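Chorismate synthase (Campylobacter jejuni, PDB 1SQ1) probably catalyses the anti-1,4-elimination of phosphate from 5-enolpyruvylshikimate-3-phosphate to give chorismate, with reduced FMN as cofactor. Local coordinates at residues A[126-131]-A[329-334]; A[147-152]-A[338-343]; A[178-183]-A[187-192]; A[232-237]-A[288-293]. All coordinates share one frame; numbering follows the deposited sequence.

Overall arrangement
Interactions 1, 2 and 4 are buried in the core and share one neighbourhood, since interactions 1 and 2 use successive parts of helix 325-346 and interaction 4 packs against its side through Ile237 and Leu234. Interactions 2 and 4 join helices to the same antiparallel sheet, through strands 148-156 and 286-292; interaction 2 is wholly aliphatic, whereas interaction 4 adds a threonine hydroxyl and a phenylalanine ring. Interaction 1 is a helix-helix contact with more polar atoms, beside predicted cofactor-binding residues; interaction 4 also reaches such a site at Lys293. The centre of interaction 3 is about 20 Å from the centre of the chain; partly exposed, it joins a loop to the helix that follows it.

Interaction 1 of 4, residues A[126-131]-A[329-334]; sequences RESVAR and SVVASA
Val331 packs against Ser128 and Arg131 in a buried helix-helix contact, where the beginning of helix 128-143 meets the long helix 325-346 in the interior of the fold. The two methyls of Val331 are shared out between different partners. CG2 lies 3.5 Å from Ser128 OG, while CG1 approaches the bend of the arginine, 3.9 Å from Arg131 NE and 4.0 Å from Arg131 CD. It meets the guanidinium obliquely. The chi1 of Val331, 175°, puts CG1 beside the carbonyl carbon, on the side where Arg131 crosses from the other helix. One turn further on, the methyl of Ala334 rests on the arginine backbone, with its CB 3.2 Å from Arg131 O, at the closest CA pair of the two segments. The serine hydroxyl is also held by a hydrogen bond from Arg46 NE, a residue predicted to bind NADP(+), and Arg131 also packs on Tyr223 of the second subunit. No hydrogen bond passes between 126-131 and 329-334, so the pairing rests on van der Waals packing of valine and alanine methyls against polar groups whose hydrogen-bonding needs, as Ser128 OG illustrates, can be met by third parties.

Interaction 2 of 4, residues A[147-152]-A[338-343]; sequences ICVQSG and LVLADC
Leu340, on the face of helix 325-346 turned to the antiparallel sheet, covers the lead-in and start of strand 148-156, touching Ile147 just before it and Val149 within it, two residues apart and projecting from the same side of the chain. A single methyl makes the whole contact. Leu340 CD1 lies 3.9 Å from Val149 CG2 and 4.1 Å from Ile147 CG2, so it sits across the gap between two beta-branches. The leucine gets there through an extended side chain, with CG anti to the carbonyl carbon (chi1 -77°) and CD1 carried outward by chi2 of 179°. Both aliphatic pairs meet at a slant, and the backbones stay well separated: the closest CA atoms, those of Ile147 and Leu340, are 8.9 Å apart. The same leucine continues onto Val211 of the neighbouring strand 205-212 and onto Leu142 of helix 128-143, which also packs on Ile147. Cys148, between the two touching residues, points to the other side of the sheet. Helix 128-143 in turn presses Ala130 on Phe10 and Ser12 of the second five-stranded antiparallel sheet. Helices packed between two sheets in this way are characteristic of the beta-alpha-beta sandwich of chorismate synthases.

Interaction 3 of 4, residues A[178-183]-A[187-192]; sequences IFCLDP and SDFKNE
The sulfur of Cys180 comes up to the ring of Phe189 in a Cys sulfur-aromatic contact, in which a thiol rather than a hydrocarbon group of the loop meets the ring on the following helix. Its SG is 4.8 Å from the ring centroid and 66° off the ring normal, an oblique approach that brings it to the CE2 side, 3.7 Å from Phe189 CE2. A crowded position in the model makes the exact place of the sulfur somewhat doubtful, though the pairing of the two residues is clear. At the other end of the phenylalanine, Ile178 brings its CD1 in near the ring plane, at the edge, and 3.5 Å from Phe189 CB. The same methyl lies 3.8 Å from Lys190 CG, so it spans two successive helix residues. It reaches them because the isoleucine takes chi1 of 54°, CG1 lying between the backbone N and the carbonyl carbon, and then runs out straight. Lys190 is extended beyond CG, and its NZ forms salt bridges with Glu177 and Glu186, while its aliphatic part runs past Ile178. Phe159 of strand 159-160 also packs on Phe189, and Phe172 of helix 170-175 on Cys180. Loop and helix 186-198 are thus joined here by apolar and sulfur contacts without a cross-segment hydrogen bond, the charged lysine end being neutralised, probably, by its two glutamates at the partly exposed margin.

Interaction 4 of 4, residues A[232-237]-A[288-293]; sequences HALMGI and LKTYFK. With SO4 (sulfate ion), chain B.
The fork of Leu234 is turned end-on to the hydroxyl of Thr290, both terminal methyls coming from one side and almost equally near: Leu234 CD1 is 3.5 Å and Leu234 CD2 3.6 Å from Thr290 OG1. The threonine presents that oxygen because OG1 stands beside its own backbone N, anti to the carbonyl carbon (chi1 -55°). The leucine reaches across at a slant and continues to Leu288, where the CD1 atoms of Leu234 and Leu288 are 4.3 Å apart. Thr290 and Leu288, alternate residues of one strand, therefore present a common face to the helix. Three residues on, just past the helix, Ile237 meets Phe292, with Ile237 CG2 lying 3.7 Å from Phe292 CE2 and 3.9 Å from Phe292 CZ; the methyl approaches the ring obliquely. The Leu234 contacts belong to a helix-on-sheet layer, in which helix 226-235 lies on strand 286-292 of a five-stranded antiparallel sheet, with Ile237 also packing on Val331 and Leu234 on Ala332 of helix 325-346. Lys293 and Ala239 both belong to the predicted FMN site, consistent with an anion-binding spot there. Beyond the ring, Lys293 follows the strand and sends an extended chain to a sulfate, probably from the crystallisation liquor. Lys293 NZ makes a weak hydrogen bond of 3.0 Å to sulfate O3, and the ion is also bonded by Ala239 N and by Gly278 N of the second subunit.

Interaction 1 of 4, residues A[126-131]-A[329-334]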
loop_
_atom_site.group_PDB
_atom_site.type_symbol
_atom_site.label_atom_id
_atom_site.label_comp_id
_atom_site.label_asym_id
_atom_site.label_seq_id
_atom_site.Cartn_x
_atom_site.Cartn_y
_atom_site.Cartn_z
ATOM N N ARG A 126 -3.798 -22.561 -10.651
ATOM C CA ARG A 126 -2.445 -23.047 -10.362
ATOM C C ARG A 126 -1.429 -21.901 -10.531
ATOM O O ARG A 126 -0.642 -21.882 -11.485
ATOM C CB ARG A 126 -2.097 -24.235 -11.283
ATOM C CG ARG A 126 -2.209 -23.981 -12.789
ATOM C CD ARG A 126 -2.237 -25.306 -13.569
ATOM N NE ARG A 126 -1.618 -25.228 -14.899
ATOM C CZ ARG A 126 -2.132 -24.594 -15.955
ATOM N NH1 ARG A 126 -3.299 -23.963 -15.868
ATOM N NH2 ARG A 126 -1.469 -24.583 -17.108
ATOM N N GLU A 127 -1.483 -20.950 -9.590
ATOM C CA GLU A 127 -0.633 -19.754 -9.541
ATOM C C GLU A 127 0.783 -19.954 -10.056
ATOM O O GLU A 127 1.358 -19.063 -10.677
ATOM C CB GLU A 127 -0.569 -19.214 -8.102
ATOM C CG GLU A 127 -0.621 -20.301 -7.016
ATOM C CD GLU A 127 0.545 -20.253 -6.027
ATOM O OE1 GLU A 127 1.698 -20.519 -6.430
ATOM O OE2 GLU A 127 0.306 -19.958 -4.836
ATOM N N SER A 128 1.337 -21.126 -9.772
ATOM C CA SER A 128 2.681 -21.492 -10.183
ATOM C C SER A 128 3.014 -21.007 -11.597
ATOM O O SER A 128 4.065 -20.402 -11.817
ATOM C CB SER A 128 2.827 -23.011 -10.101
ATOM O OG SER A 128 4.126 -23.427 -10.474
ATOM N N VAL A 129 2.114 -21.275 -12.548
ATOM C CA VAL A 129 2.297 -20.871 -13.946
ATOM C C VAL A 129 2.419 -19.352 -14.067
ATOM O O VAL A 129 3.281 -18.836 -14.786
ATOM C CB VAL A 129 1.113 -21.323 -14.819
ATOM C CG1 VAL A 129 1.305 -20.836 -16.252
ATOM C CG2 VAL A 129 0.991 -22.831 -14.777
ATOM N N ALA A 130 1.539 -18.645 -13.366
ATOM C CA ALA A 130 1.544 -17.194 -13.376
ATOM C C ALA A 130 2.840 -16.657 -12.757
ATOM O O ALA A 130 3.545 -15.872 -13.384
ATOM C CB ALA A 130 0.326 -16.670 -12.621
ATOM N N ARG A 131 3.163 -17.093 -11.542
ATOM C CA ARG A 131 4.365 -16.630 -10.862
ATOM C C ARG A 131 5.566 -16.716 -11.790
ATOM O O ARG A 131 6.421 -15.834 -11.792
ATOM C CB ARG A 131 4.613 -17.466 -9.608
ATOM C CG ARG A 131 3.333 -17.824 -8.850
ATOM C CD ARG A 131 3.590 -18.725 -7.646
ATOM N NE ARG A 131 4.212 -18.020 -6.532
ATOM C CZ ARG A 131 3.626 -17.802 -5.361
ATOM N NH1 ARG A 131 4.275 -17.149 -4.404
ATOM N NH2 ARG A 131 2.395 -18.243 -5.140
ATOM N N SER A 329 11.737 -25.179 -7.668
ATOM C CA SER A 329 12.987 -24.460 -7.862
ATOM C C SER A 329 12.773 -23.429 -8.964
ATOM O O SER A 329 13.297 -22.316 -8.887
ATOM C CB SER A 329 14.105 -25.407 -8.274
ATOM O OG SER A 329 13.970 -25.774 -9.637
ATOM N N VAL A 330 11.998 -23.799 -9.985
ATOM C CA VAL A 330 11.715 -22.881 -11.092
ATOM C C VAL A 330 10.928 -21.660 -10.601
ATOM O O VAL A 330 11.114 -20.548 -11.094
ATOM C CB VAL A 330 10.890 -23.567 -12.225
ATOM C CG1 VAL A 330 10.733 -22.612 -13.400
ATOM C CG2 VAL A 330 11.556 -24.851 -12.674
ATOM N N VAL A 331 10.045 -21.884 -9.633
ATOM C CA VAL A 331 9.231 -20.816 -9.071
ATOM C C VAL A 331 10.062 -19.969 -8.111
ATOM O O VAL A 331 9.923 -18.744 -8.082
ATOM C CB VAL A 331 8.006 -21.382 -8.332
ATOM C CG1 VAL A 331 7.238 -20.262 -7.662
ATOM C CG2 VAL A 331 7.114 -22.122 -9.314
ATOM N N ALA A 332 10.925 -20.613 -7.330
ATOM C CA ALA A 332 11.779 -19.880 -6.405
ATOM C C ALA A 332 12.596 -18.865 -7.207
ATOM O O ALA A 332 12.933 -17.793 -6.703
ATOM C CB ALA A 332 12.695 -20.830 -5.673
ATOM N N SER A 333 12.906 -19.196 -8.459
ATOM C CA SER A 333 13.661 -18.269 -9.300
ATOM C C SER A 333 12.797 -17.070 -9.665
ATOM O O SER A 333 13.188 -15.928 -9.442
ATOM C CB SER A 333 14.151 -18.949 -10.582
ATOM O OG SER A 333 15.353 -19.665 -10.356
ATOM N N ALA A 334 11.616 -17.343 -10.222
ATOM C CA ALA A 334 10.689 -16.289 -10.620
ATOM C C ALA A 334 10.458 -15.299 -9.485
ATOM O O ALA A 334 10.561 -14.093 -9.682
ATOM C CB ALA A 334 9.367 -16.901 -11.063
#

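Interaction 2 of 4, residues A[147-152]-A[338-343]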
loop_
_atom_site.group_PDB
_atom_site.type_symbol
_atom_site.label_atom_id
_atom_site.label_comp_id
_atom_site.label_asym_id
_atom_site.label_seq_id
_atom_site.Cartn_x
_atom_site.Cartn_y
_atom_site.Cartn_z
ATOM N N ILE A 147 22.019 -8.797 -14.062
ATOM C CA ILE A 147 21.739 -9.451 -12.799
ATOM C C ILE A 147 21.162 -10.799 -13.218
ATOM O O ILE A 147 20.169 -10.876 -13.947
ATOM C CB ILE A 147 20.724 -8.640 -11.963
ATOM C CG1 ILE A 147 21.349 -7.299 -11.573
ATOM C CG2 ILE A 147 20.349 -9.408 -10.706
ATOM C CD1 ILE A 147 20.446 -6.385 -10.760
ATOM N N CYS A 148 21.810 -11.866 -12.779
ATOM C CA CYS A 148 21.367 -13.192 -13.146
ATOM C C CYS A 148 20.911 -13.982 -11.940
ATOM O O CYS A 148 21.599 -14.030 -10.921
ATOM C CB CYS A 148 22.494 -13.931 -13.856
ATOM S SG CYS A 148 21.959 -15.431 -14.668
ATOM N N VAL A 149 19.740 -14.593 -12.067
ATOM C CA VAL A 149 19.171 -15.399 -10.996
ATOM C C VAL A 149 18.964 -16.822 -11.508
ATOM O O VAL A 149 18.286 -17.035 -12.514
ATOM C CB VAL A 149 17.815 -14.817 -10.517
ATOM C CG1 VAL A 149 17.210 -15.712 -9.450
ATOM C CG2 VAL A 149 18.020 -13.418 -9.956
ATOM N N GLN A 150 19.559 -17.789 -10.819
ATOM C CA GLN A 150 19.445 -19.192 -11.199
ATOM C C GLN A 150 19.303 -20.055 -9.956
ATOM O O GLN A 150 19.850 -19.723 -8.905
ATOM C CB GLN A 150 20.678 -19.614 -11.997
ATOM C CG GLN A 150 21.883 -18.701 -11.785
ATOM C CD GLN A 150 23.041 -19.028 -12.711
ATOM O OE1 GLN A 150 22.838 -19.469 -13.849
ATOM N NE2 GLN A 150 24.263 -18.792 -12.236
ATOM N N SER A 151 18.569 -21.161 -10.086
ATOM C CA SER A 151 18.317 -22.090 -8.976
ATOM C C SER A 151 18.326 -23.545 -9.436
ATOM O O SER A 151 18.191 -23.836 -10.629
ATOM C CB SER A 151 16.951 -21.804 -8.351
ATOM O OG SER A 151 16.813 -20.436 -7.998
ATOM N N GLY A 152 18.464 -24.451 -8.472
ATOM C CA GLY A 152 18.475 -25.871 -8.771
ATOM C C GLY A 152 18.338 -26.719 -7.522
ATOM O O GLY A 152 18.551 -26.221 -6.418
ATOM N N LEU A 338 11.172 -11.275 -9.377
ATOM C CA LEU A 338 10.221 -10.197 -9.101
ATOM C C LEU A 338 10.716 -9.258 -8.008
ATOM O O LEU A 338 10.717 -8.038 -8.173
ATOM C CB LEU A 338 8.864 -10.773 -8.704
ATOM C CG LEU A 338 8.057 -11.459 -9.818
ATOM C CD1 LEU A 338 7.122 -12.450 -9.182
ATOM C CD2 LEU A 338 7.270 -10.453 -10.650
ATOM N N VAL A 339 11.144 -9.824 -6.889
ATOM C CA VAL A 339 11.641 -8.997 -5.801
ATOM C C VAL A 339 12.788 -8.094 -6.270
ATOM O O VAL A 339 12.673 -6.869 -6.212
ATOM C CB VAL A 339 12.131 -9.858 -4.627
ATOM C CG1 VAL A 339 12.601 -8.969 -3.493
ATOM C CG2 VAL A 339 11.011 -10.768 -4.158
ATOM N N LEU A 340 13.892 -8.688 -6.739
ATOM C CA LEU A 340 15.040 -7.890 -7.192
ATOM C C LEU A 340 14.671 -6.803 -8.204
ATOM O O LEU A 340 15.137 -5.668 -8.090
ATOM C CB LEU A 340 16.133 -8.781 -7.785
ATOM C CG LEU A 340 16.986 -9.517 -6.746
ATOM C CD1 LEU A 340 17.995 -10.384 -7.450
ATOM C CD2 LEU A 340 17.663 -8.525 -5.812
ATOM N N ALA A 341 13.835 -7.142 -9.182
ATOM C CA ALA A 341 13.426 -6.173 -10.180
ATOM C C ALA A 341 12.556 -5.133 -9.515
ATOM O O ALA A 341 12.330 -4.056 -10.063
ATOM C CB ALA A 341 12.666 -6.855 -11.276
ATOM N N ASP A 342 12.047 -5.463 -8.330
ATOM C CA ASP A 342 11.209 -4.523 -7.591
ATOM C C ASP A 342 12.107 -3.556 -6.799
ATOM O O ASP A 342 11.904 -2.351 -6.857
ATOM C CB ASP A 342 10.236 -5.287 -6.670
ATOM C CG ASP A 342 9.254 -4.369 -5.927
ATOM O OD1 ASP A 342 8.538 -4.888 -5.041
ATOM O OD2 ASP A 342 9.190 -3.149 -6.210
ATOM N N CYS A 343 13.114 -4.068 -6.092
ATOM C CA CYS A 343 14.004 -3.188 -5.329
ATOM C C CYS A 343 14.782 -2.283 -6.266
ATOM O O CYS A 343 15.162 -1.164 -5.906
ATOM C CB CYS A 343 15.027 -3.982 -4.521
ATOM S SG CYS A 343 14.356 -5.251 -3.449
#

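Interaction 3 of 4, residues A[178-183]-A[187-192]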
loop_
_atom_site.group_PDB
_atom_site.type_symbol
_atom_site.label_atom_id
_atom_site.label_comp_id
_atom_site.label_asym_id
_atom_site.label_seq_id
_atom_site.Cartn_x
_atom_site.Cartn_y
_atom_site.Cartn_z
ATOM N N ILE A 178 16.015 -32.706 -13.470
ATOM C CA ILE A 178 15.557 -32.313 -12.141
ATOM C C ILE A 178 16.326 -31.123 -11.561
ATOM O O ILE A 178 16.190 -30.793 -10.381
ATOM C CB ILE A 178 15.596 -33.515 -11.148
ATOM C CG1 ILE A 178 16.985 -34.146 -11.122
ATOM C CG2 ILE A 178 14.571 -34.548 -11.557
ATOM C CD1 ILE A 178 17.121 -35.270 -10.107
ATOM N N PHE A 179 17.126 -30.477 -12.404
ATOM C CA PHE A 179 17.903 -29.305 -12.001
ATOM C C PHE A 179 18.951 -29.610 -10.935
ATOM O O PHE A 179 19.311 -28.740 -10.141
ATOM C CB PHE A 179 16.965 -28.198 -11.499
ATOM C CG PHE A 179 15.798 -27.927 -12.417
ATOM C CD1 PHE A 179 14.488 -28.130 -11.980
ATOM C CD2 PHE A 179 16.004 -27.503 -13.731
ATOM C CE1 PHE A 179 13.405 -27.919 -12.834
ATOM C CE2 PHE A 179 14.925 -27.290 -14.591
ATOM C CZ PHE A 179 13.625 -27.500 -14.141
ATOM N N CYS A 180 19.444 -30.842 -10.929
ATOM C CA CYS A 180 20.459 -31.273 -9.975
ATOM C C CYS A 180 21.686 -30.356 -10.022
ATOM O O CYS A 180 22.122 -29.966 -11.100
ATOM C CB CYS A 180 20.875 -32.714 -10.294
ATOM S SG CYS A 180 22.145 -33.413 -9.196
ATOM N N LEU A 181 22.235 -30.023 -8.853
ATOM C CA LEU A 181 23.424 -29.161 -8.750
ATOM C C LEU A 181 24.672 -29.941 -8.320
ATOM O O LEU A 181 25.760 -29.378 -8.227
ATOM C CB LEU A 181 23.185 -28.018 -7.749
ATOM C CG LEU A 181 22.135 -26.961 -8.099
ATOM C CD1 LEU A 181 22.002 -25.973 -6.955
ATOM C CD2 LEU A 181 22.536 -26.247 -9.375
ATOM N N ASP A 182 24.496 -31.228 -8.043
ATOM C CA ASP A 182 25.588 -32.107 -7.636
ATOM C C ASP A 182 25.465 -33.359 -8.503
ATOM O O ASP A 182 24.685 -34.256 -8.198
ATOM C CB ASP A 182 25.457 -32.488 -6.154
ATOM C CG ASP A 182 26.759 -33.013 -5.572
ATOM O OD1 ASP A 182 26.783 -33.441 -4.400
ATOM O OD2 ASP A 182 27.774 -32.986 -6.288
ATOM N N PRO A 183 26.233 -33.432 -9.600
ATOM C CA PRO A 183 26.215 -34.569 -10.532
ATOM C C PRO A 183 26.488 -35.943 -9.918
ATOM O O PRO A 183 26.157 -36.972 -10.510
ATOM C CB PRO A 183 27.261 -34.174 -11.576
ATOM C CG PRO A 183 28.222 -33.324 -10.787
ATOM C CD PRO A 183 27.288 -32.471 -9.970
ATOM N N SER A 187 21.792 -39.324 -9.666
ATOM C CA SER A 187 21.162 -40.635 -9.831
ATOM C C SER A 187 20.335 -40.992 -8.595
ATOM O O SER A 187 19.310 -41.661 -8.701
ATOM C CB SER A 187 22.220 -41.721 -10.052
ATOM O OG SER A 187 22.803 -42.119 -8.819
ATOM N N ASP A 188 20.795 -40.552 -7.426
ATOM C CA ASP A 188 20.096 -40.832 -6.176
ATOM C C ASP A 188 18.811 -40.015 -6.074
ATOM O O ASP A 188 17.777 -40.519 -5.620
ATOM C CB ASP A 188 20.989 -40.529 -4.970
ATOM C CG ASP A 188 22.284 -41.311 -4.996
ATOM O OD1 ASP A 188 22.660 -41.890 -3.945
ATOM O OD2 ASP A 188 22.929 -41.342 -6.074
ATOM N N PHE A 189 18.868 -38.753 -6.484
ATOM C CA PHE A 189 17.677 -37.937 -6.434
ATOM C C PHE A 189 16.602 -38.610 -7.284
ATOM O O PHE A 189 15.488 -38.837 -6.811
ATOM C CB PHE A 189 17.952 -36.528 -6.966
ATOM C CG PHE A 189 18.922 -35.735 -6.136
ATOM C CD1 PHE A 189 19.168 -36.072 -4.807
ATOM C CD2 PHE A 189 19.583 -34.640 -6.676
ATOM C CE1 PHE A 189 20.060 -35.335 -4.031
ATOM C CE2 PHE A 189 20.476 -33.897 -5.902
ATOM C CZ PHE A 189 20.712 -34.244 -4.581
ATOM N N LYS A 190 16.943 -38.944 -8.530
ATOM C CA LYS A 190 15.995 -39.577 -9.453
ATOM C C LYS A 190 15.355 -40.821 -8.865
ATOM O O LYS A 190 14.134 -40.994 -8.893
ATOM C CB LYS A 190 16.701 -39.946 -10.758
ATOM C CG LYS A 190 17.145 -38.751 -11.568
ATOM C CD LYS A 190 17.785 -39.172 -12.866
ATOM C CE LYS A 190 18.130 -37.965 -13.715
ATOM N NZ LYS A 190 18.767 -38.368 -15.006
ATOM N N ASN A 191 16.212 -41.690 -8.351
ATOM C CA ASN A 191 15.809 -42.937 -7.733
ATOM C C ASN A 191 14.888 -42.637 -6.557
ATOM O O ASN A 191 13.793 -43.194 -6.465
ATOM C CB ASN A 191 17.063 -43.675 -7.268
ATOM C CG ASN A 191 16.789 -44.635 -6.146
ATOM O OD1 ASN A 191 17.459 -44.604 -5.111
ATOM N ND2 ASN A 191 15.800 -45.496 -6.336
ATOM N N GLU A 192 15.335 -41.747 -5.668
ATOM C CA GLU A 192 14.563 -41.360 -4.483
ATOM C C GLU A 192 13.179 -40.857 -4.876
ATOM O O GLU A 192 12.188 -41.165 -4.214
ATOM C CB GLU A 192 15.308 -40.270 -3.698
ATOM C CG GLU A 192 14.494 -39.622 -2.579
ATOM C CD GLU A 192 14.233 -40.559 -1.418
ATOM O OE1 GLU A 192 13.539 -40.160 -0.458
ATOM O OE2 GLU A 192 14.729 -41.701 -1.457
#

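Interaction 4 of 4, residues A[232-237]-A[288-293]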
loop_
_atom_site.group_PDB
_atom_site.type_symbol
_atom_site.label_atom_id
_atom_site.label_comp_id
_atom_site.label_asym_id
_atom_site.label_seq_id
_atom_site.Cartn_x
_atom_site.Cartn_y
_atom_site.Cartn_z
ATOM N N HIS A 232 9.746 -13.517 2.335
ATOM C CA HIS A 232 8.308 -13.417 2.148
ATOM C C HIS A 232 7.891 -14.080 0.836
ATOM O O HIS A 232 6.942 -14.873 0.804
ATOM C CB HIS A 232 7.930 -11.937 2.173
ATOM C CG HIS A 232 6.468 -11.652 2.041
ATOM N ND1 HIS A 232 5.727 -12.063 0.950
ATOM C CD2 HIS A 232 5.639 -10.882 2.784
ATOM C CE1 HIS A 232 4.511 -11.543 1.025
ATOM N NE2 HIS A 232 4.437 -10.823 2.125
ATOM N N ALA A 233 8.608 -13.787 -0.242
ATOM C CA ALA A 233 8.278 -14.381 -1.531
ATOM C C ALA A 233 8.584 -15.887 -1.593
ATOM O O ALA A 233 7.850 -16.629 -2.227
ATOM C CB ALA A 233 9.003 -13.641 -2.649
ATOM N N LEU A 234 9.655 -16.330 -0.930
ATOM C CA LEU A 234 10.033 -17.738 -0.920
ATOM C C LEU A 234 9.158 -18.587 0.028
ATOM O O LEU A 234 8.621 -19.623 -0.390
ATOM C CB LEU A 234 11.522 -17.878 -0.570
ATOM C CG LEU A 234 12.492 -17.339 -1.639
ATOM C CD1 LEU A 234 13.971 -17.429 -1.192
ATOM C CD2 LEU A 234 12.293 -18.136 -2.923
HETATM N N MSE A 235 9.007 -18.167 1.289
HETATM C CA MSE A 235 8.155 -18.899 2.253
HETATM C C MSE A 235 6.748 -18.984 1.677
HETATM O O MSE A 235 6.033 -19.958 1.902
HETATM C CB MSE A 235 8.069 -18.168 3.603
HETATM C CG MSE A 235 9.140 -18.493 4.648
HETATM SE SE MSE A 235 9.039 -20.275 5.390
HETATM C CE MSE A 235 7.165 -20.578 5.063
ATOM N N GLY A 236 6.350 -17.943 0.950
ATOM C CA GLY A 236 5.027 -17.918 0.353
ATOM C C GLY A 236 4.787 -19.026 -0.662
ATOM O O GLY A 236 3.644 -19.403 -0.934
ATOM N N ILE A 237 5.870 -19.544 -1.231
ATOM C CA ILE A 237 5.772 -20.606 -2.213
ATOM C C ILE A 237 5.166 -21.854 -1.584
ATOM O O ILE A 237 5.422 -22.159 -0.419
ATOM C CB ILE A 237 7.151 -20.970 -2.786
ATOM C CG1 ILE A 237 7.751 -19.750 -3.483
ATOM C CG2 ILE A 237 7.012 -22.170 -3.732
ATOM C CD1 ILE A 237 9.040 -20.003 -4.239
ATOM N N LEU A 288 20.709 -17.997 -1.427
ATOM C CA LEU A 288 19.390 -18.245 -0.860
ATOM C C LEU A 288 19.035 -19.713 -0.930
ATOM O O LEU A 288 19.193 -20.335 -1.969
ATOM C CB LEU A 288 18.331 -17.461 -1.639
ATOM C CG LEU A 288 18.652 -16.004 -1.910
ATOM C CD1 LEU A 288 17.476 -15.340 -2.593
ATOM C CD2 LEU A 288 18.992 -15.327 -0.602
ATOM N N LYS A 289 18.544 -20.273 0.165
ATOM C CA LYS A 289 18.166 -21.671 0.139
ATOM C C LYS A 289 16.723 -21.833 0.580
ATOM O O LYS A 289 16.337 -21.339 1.641
ATOM C CB LYS A 289 19.092 -22.493 1.033
ATOM C CG LYS A 289 20.573 -22.287 0.786
ATOM C CD LYS A 289 21.351 -23.304 1.577
ATOM C CE LYS A 289 22.831 -22.974 1.660
ATOM N NZ LYS A 289 23.075 -21.757 2.505
ATOM N N THR A 290 15.933 -22.518 -0.249
ATOM C CA THR A 290 14.513 -22.770 0.017
ATOM C C THR A 290 14.247 -24.271 0.169
ATOM O O THR A 290 14.461 -25.052 -0.765
ATOM C CB THR A 290 13.632 -22.273 -1.130
ATOM O OG1 THR A 290 13.897 -20.893 -1.362
ATOM C CG2 THR A 290 12.174 -22.433 -0.782
ATOM N N TYR A 291 13.747 -24.663 1.335
ATOM C CA TYR A 291 13.450 -26.059 1.614
ATOM C C TYR A 291 11.988 -26.427 1.446
ATOM O O TYR A 291 11.117 -25.925 2.147
ATOM C CB TYR A 291 13.905 -26.384 3.025
ATOM C CG TYR A 291 15.371 -26.133 3.198
ATOM C CD1 TYR A 291 16.310 -27.078 2.798
ATOM C CD2 TYR A 291 15.826 -24.924 3.698
ATOM C CE1 TYR A 291 17.667 -26.817 2.890
ATOM C CE2 TYR A 291 17.181 -24.653 3.793
ATOM C CZ TYR A 291 18.092 -25.601 3.386
ATOM O OH TYR A 291 19.429 -25.317 3.454
ATOM N N PHE A 292 11.738 -27.331 0.516
ATOM C CA PHE A 292 10.396 -27.786 0.238
ATOM C C PHE A 292 10.041 -29.075 0.979
ATOM O O PHE A 292 10.855 -30.001 1.089
ATOM C CB PHE A 292 10.225 -28.017 -1.258
ATOM C CG PHE A 292 10.200 -26.757 -2.076
ATOM C CD1 PHE A 292 11.360 -26.012 -2.276
ATOM C CD2 PHE A 292 9.025 -26.349 -2.694
ATOM C CE1 PHE A 292 11.348 -24.884 -3.071
ATOM C CE2 PHE A 292 9.003 -25.220 -3.493
ATOM C CZ PHE A 292 10.167 -24.486 -3.688
ATOM N N LYS A 293 8.811 -29.135 1.479
ATOM C CA LYS A 293 8.344 -30.319 2.185
ATOM C C LYS A 293 7.753 -31.255 1.146
ATOM O O LYS A 293 7.530 -30.856 -0.002
ATOM C CB LYS A 293 7.265 -29.946 3.201
ATOM C CG LYS A 293 5.892 -29.662 2.596
ATOM C CD LYS A 293 4.854 -29.293 3.663
ATOM C CE LYS A 293 3.471 -29.108 3.046
ATOM N NZ LYS A 293 2.420 -28.995 4.087
HETATM S S SO4 B . 2.221 -25.034 2.497
HETATM O O1 SO4 B . 1.339 -25.616 1.462
HETATM O O2 SO4 B . 1.444 -24.140 3.398
HETATM O O3 SO4 B . 2.829 -26.111 3.305
HETATM O O4 SO4 B . 3.284 -24.242 1.845
#